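Local coordinates for periplasmic binding protein (Veillonella parvula, PDB 4LJS) that probably binds a ligand outside the cytoplasmic membrane and delivers it to a transporter, as periplasmic binding proteins of its family do, at residues A[53-63]-A[157-167]. Sequence-based numbering, arbitrary orientation.
Sequences NSIETIIALGE and YIRDLGRIFNR
Two helix ends of the N-terminal lobe, each closed by a Schellman motif, are joined by a salt bridge between Glu63 and Arg167. The arginine grips side-on: NE is 2.9 Å from Glu63 OE1 and NH2 2.8 Å from that same oxygen, which lies almost in the guanidinium plane. The planes of the two groups stand 56° apart, and both nitrogens arrive from one face of the carboxylate. Glu63 OE2 pairs with Arg66 and Arg167 NH1 with Glu170, making a chain of alternating charges. Bent at chi2, Arg167 lays CD 3.2 Å from Leu61 O, which sits over one guanidinium face. Replacing Arg167 by alanine is likely to leave Glu63 OE1 and Glu170 without their cationic mate and Leu61 O without the guanidinium lying across it. Gly62, at positive phi, turns the chain here so that Glu63 CB can meet Phe165 CD1 at 3.9 Å. The helical segments 53-60 and 157-164 cross at -57°; they belong to helices 52-60 and 151-164 of a periplasmic binding protein lobe, where strand 47-50 of the parallel sheet contributes Val47, touched by both Ile58 and Phe165. Where the two segments meet, the packing is mostly apolar: Ile58 CG1 and CD1 press against the CE2-CZ end of the Phe165 ring, Leu61 CD1 lies 3.8 Å from Leu161 CB, and Thr57 CG2 meets Leu161 CD1 at 3.7 Å. Farther along, Tyr157, its CG anti to the backbone N (chi1 178°), extends its ring to the start of helix 52-60. Thr57 OG1, bonded to Asn53 O and to Ile297 N, lies at the ring's edge; the Asn53 amide, its plane nearly parallel to the ring's, approaches obliquely without stacking and is hydrogen-bonded through OD1 to Trp114 NE1. One water links Tyr157 OH to Ser54 OG, which also bonds to Met50 O.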
loop_
_atom_site.group_PDB
_atom_site.type_symbol
_atom_site.label_atom_id
_atom_site.label_comp_id
_atom_site.label_asym_id
_atom_site.label_seq_id
_atom_site.Cartn_x
_atom_site.Cartn_y
_atom_site.Cartn_z
ATOM N N ASN A 53 4.040 2.799 2.790
ATOM C CA ASN A 53 4.599 2.429 1.482
ATOM C C ASN A 53 5.983 3.009 1.233
ATOM O O ASN A 53 6.847 2.323 0.702
ATOM C CB ASN A 53 3.661 2.782 0.320
ATOM C CG ASN A 53 3.424 4.289 0.173
ATOM O OD1 ASN A 53 3.484 5.040 1.142
ATOM N ND2 ASN A 53 3.132 4.722 -1.047
ATOM N N SER A 54 6.197 4.264 1.628
ATOM C CA SER A 54 7.504 4.893 1.460
ATOM C C SER A 54 8.553 4.148 2.283
ATOM O O SER A 54 9.618 3.792 1.782
ATOM C CB SER A 54 7.466 6.362 1.892
ATOM O OG SER A 54 6.339 7.032 1.351
ATOM N N ILE A 55 8.217 3.889 3.543
ATOM C CA ILE A 55 9.151 3.297 4.495
ATOM C C ILE A 55 9.500 1.858 4.162
ATOM O O ILE A 55 10.676 1.531 3.979
ATOM C CB ILE A 55 8.597 3.379 5.930
ATOM C CG1 ILE A 55 8.311 4.846 6.290
ATOM C CG2 ILE A 55 9.583 2.757 6.920
ATOM C CD1 ILE A 55 7.341 5.026 7.439
ATOM N N GLU A 56 8.482 1.002 4.071
ATOM C CA GLU A 56 8.707 -0.424 3.845
ATOM C C GLU A 56 9.252 -0.771 2.459
ATOM O O GLU A 56 9.975 -1.760 2.312
ATOM C CB GLU A 56 7.444 -1.248 4.140
ATOM C CG GLU A 56 7.216 -1.492 5.623
ATOM C CD GLU A 56 6.221 -2.608 5.897
ATOM O OE1 GLU A 56 6.661 -3.763 6.114
ATOM O OE2 GLU A 56 5.002 -2.328 5.905
ATOM N N THR A 57 8.900 0.015 1.441
ATOM C CA THR A 57 9.403 -0.260 0.091
ATOM C C THR A 57 10.913 -0.028 0.019
ATOM O O THR A 57 11.648 -0.839 -0.544
ATOM C CB THR A 57 8.683 0.573 -1.000
ATOM O OG1 THR A 57 7.267 0.326 -0.944
ATOM C CG2 THR A 57 9.206 0.211 -2.397
ATOM N N ILE A 58 11.376 1.074 0.603
ATOM C CA ILE A 58 12.797 1.357 0.617
ATOM C C ILE A 58 13.536 0.307 1.448
ATOM O O ILE A 58 14.616 -0.152 1.071
ATOM C CB ILE A 58 13.091 2.773 1.121
ATOM C CG1 ILE A 58 12.602 3.802 0.096
ATOM C CG2 ILE A 58 14.583 2.932 1.379
ATOM C CD1 ILE A 58 12.470 5.233 0.659
ATOM N N ILE A 59 12.933 -0.104 2.559
ATOM C CA ILE A 59 13.500 -1.191 3.342
ATOM C C ILE A 59 13.580 -2.486 2.525
ATOM O O ILE A 59 14.607 -3.174 2.534
ATOM C CB ILE A 59 12.721 -1.415 4.645
ATOM C CG1 ILE A 59 12.922 -0.210 5.584
ATOM C CG2 ILE A 59 13.167 -2.701 5.307
ATOM C CD1 ILE A 59 12.142 -0.294 6.894
ATOM N N ALA A 60 12.512 -2.796 1.793
ATOM C CA ALA A 60 12.453 -4.028 1.007
ATOM C C ALA A 60 13.508 -4.058 -0.094
ATOM O O ALA A 60 13.917 -5.125 -0.537
ATOM C CB ALA A 60 11.056 -4.221 0.398
ATOM N N LEU A 61 13.927 -2.881 -0.543
ATOM C CA LEU A 61 14.929 -2.779 -1.603
ATOM C C LEU A 61 16.346 -2.904 -1.041
ATOM O O LEU A 61 17.308 -3.006 -1.793
ATOM C CB LEU A 61 14.774 -1.455 -2.355
ATOM C CG LEU A 61 13.567 -1.331 -3.290
ATOM C CD1 LEU A 61 13.430 0.109 -3.767
ATOM C CD2 LEU A 61 13.684 -2.290 -4.486
ATOM N N GLY A 62 16.463 -2.877 0.285
ATOM C CA GLY A 62 17.736 -3.092 0.950
ATOM C C GLY A 62 18.397 -1.815 1.428
ATOM O O GLY A 62 19.533 -1.836 1.887
ATOM N N GLU A 63 17.685 -0.699 1.334
ATOM C CA GLU A 63 18.303 0.590 1.602
ATOM C C GLU A 63 17.750 1.306 2.831
ATOM O O GLU A 63 17.765 2.535 2.904
ATOM C CB GLU A 63 18.244 1.485 0.357
ATOM C CG GLU A 63 19.126 0.999 -0.804
ATOM C CD GLU A 63 20.615 0.925 -0.453
ATOM O OE1 GLU A 63 21.374 0.268 -1.205
ATOM O OE2 GLU A 63 21.036 1.529 0.560
ATOM N N TYR A 157 5.773 2.258 -8.973
ATOM C CA TYR A 157 6.248 2.894 -7.753
ATOM C C TYR A 157 7.488 2.160 -7.267
ATOM O O TYR A 157 8.529 2.764 -7.012
ATOM C CB TYR A 157 5.148 2.832 -6.698
ATOM C CG TYR A 157 5.494 3.409 -5.339
ATOM C CD1 TYR A 157 5.387 4.776 -5.097
ATOM C CD2 TYR A 157 5.889 2.584 -4.288
ATOM C CE1 TYR A 157 5.672 5.307 -3.855
ATOM C CE2 TYR A 157 6.182 3.108 -3.034
ATOM C CZ TYR A 157 6.074 4.475 -2.825
ATOM O OH TYR A 157 6.358 5.021 -1.590
ATOM N N ILE A 158 7.374 0.842 -7.176
ATOM C CA ILE A 158 8.484 0.007 -6.730
ATOM C C ILE A 158 9.663 0.124 -7.698
ATOM O O ILE A 158 10.817 0.240 -7.285
ATOM C CB ILE A 158 8.025 -1.456 -6.587
ATOM C CG1 ILE A 158 6.993 -1.555 -5.458
ATOM C CG2 ILE A 158 9.200 -2.373 -6.315
ATOM C CD1 ILE A 158 6.342 -2.898 -5.318
ATOM N N ARG A 159 9.351 0.131 -8.989
ATOM C CA ARG A 159 10.364 0.211 -10.024
ATOM C C ARG A 159 11.104 1.558 -9.987
ATOM O O ARG A 159 12.327 1.607 -10.148
ATOM C CB ARG A 159 9.700 -0.019 -11.382
ATOM C CG ARG A 159 10.644 -0.151 -12.543
ATOM C CD ARG A 159 9.885 -0.579 -13.802
ATOM N NE ARG A 159 9.593 -2.013 -13.825
ATOM C CZ ARG A 159 8.372 -2.537 -13.894
ATOM N NH1 ARG A 159 7.307 -1.748 -13.938
ATOM N NH2 ARG A 159 8.214 -3.857 -13.928
ATOM N N ASP A 160 10.364 2.645 -9.769
ATOM C CA ASP A 160 10.962 3.981 -9.674
ATOM C C ASP A 160 11.926 4.080 -8.492
ATOM O O ASP A 160 13.040 4.583 -8.622
ATOM C CB ASP A 160 9.883 5.051 -9.519
ATOM C CG ASP A 160 9.140 5.325 -10.808
ATOM O OD1 ASP A 160 9.672 4.988 -11.888
ATOM O OD2 ASP A 160 8.023 5.889 -10.738
ATOM N N LEU A 161 11.489 3.609 -7.332
ATOM C CA LEU A 161 12.349 3.628 -6.162
ATOM C C LEU A 161 13.574 2.747 -6.413
ATOM O O LEU A 161 14.686 3.112 -6.051
ATOM C CB LEU A 161 11.576 3.214 -4.909
ATOM C CG LEU A 161 10.571 4.284 -4.449
ATOM C CD1 LEU A 161 9.709 3.796 -3.292
ATOM C CD2 LEU A 161 11.291 5.580 -4.064
ATOM N N GLY A 162 13.368 1.608 -7.069
ATOM C CA GLY A 162 14.474 0.764 -7.485
ATOM C C GLY A 162 15.520 1.499 -8.311
ATOM O O GLY A 162 16.719 1.348 -8.077
ATOM N N ARG A 163 15.077 2.303 -9.276
ATOM C CA ARG A 163 16.011 3.086 -10.084
ATOM C C ARG A 163 16.729 4.155 -9.250
ATOM O O ARG A 163 17.933 4.370 -9.401
ATOM C CB ARG A 163 15.306 3.747 -11.273
ATOM C CG ARG A 163 14.728 2.790 -12.293
ATOM C CD ARG A 163 14.120 3.555 -13.467
ATOM N NE ARG A 163 15.139 4.265 -14.240
ATOM C CZ ARG A 163 14.904 5.337 -14.992
ATOM N NH1 ARG A 163 13.678 5.842 -15.068
ATOM N NH2 ARG A 163 15.897 5.912 -15.662
ATOM N N ILE A 164 15.986 4.826 -8.381
ATOM C CA ILE A 164 16.557 5.869 -7.537
ATOM C C ILE A 164 17.662 5.314 -6.628
ATOM O O ILE A 164 18.705 5.943 -6.461
ATOM C CB ILE A 164 15.461 6.591 -6.712
ATOM C CG1 ILE A 164 14.548 7.403 -7.636
ATOM C CG2 ILE A 164 16.077 7.503 -5.650
ATOM C CD1 ILE A 164 13.400 8.106 -6.914
ATOM N N PHE A 165 17.455 4.118 -6.082
ATOM C CA PHE A 165 18.403 3.540 -5.130
ATOM C C PHE A 165 19.381 2.541 -5.712
ATOM O O PHE A 165 20.041 1.817 -4.964
ATOM C CB PHE A 165 17.653 2.906 -3.961
ATOM C CG PHE A 165 17.023 3.911 -3.058
ATOM C CD1 PHE A 165 17.749 4.483 -2.041
ATOM C CD2 PHE A 165 15.719 4.321 -3.260
ATOM C CE1 PHE A 165 17.179 5.429 -1.215
ATOM C CE2 PHE A 165 15.144 5.263 -2.441
ATOM C CZ PHE A 165 15.875 5.823 -1.419
ATOM N N ASN A 166 19.481 2.517 -7.039
ATOM C CA ASN A 166 20.255 1.502 -7.750
ATOM C C ASN A 166 19.964 0.074 -7.271
ATOM O O ASN A 166 20.881 -0.720 -7.044
ATOM C CB ASN A 166 21.758 1.794 -7.670
ATOM C CG ASN A 166 22.546 1.034 -8.720
ATOM O OD1 ASN A 166 22.073 0.843 -9.839
ATOM N ND2 ASN A 166 23.739 0.578 -8.357
ATOM N N ARG A 167 18.683 -0.238 -7.097
ATOM C CA ARG A 167 18.266 -1.569 -6.664
ATOM C C ARG A 167 17.287 -2.130 -7.682
ATOM O O ARG A 167 16.191 -2.569 -7.339
ATOM C CB ARG A 167 17.621 -1.520 -5.271
ATOM C CG ARG A 167 18.586 -1.166 -4.139
ATOM C CD ARG A 167 19.595 -2.275 -3.871
ATOM N NE ARG A 167 20.416 -1.975 -2.701
ATOM C CZ ARG A 167 21.079 -2.890 -2.001
ATOM N NH1 ARG A 167 21.012 -4.166 -2.357
ATOM N NH2 ARG A 167 21.802 -2.532 -0.944
HETATM O O HOH W 1 5.115 7.357 -0.972
#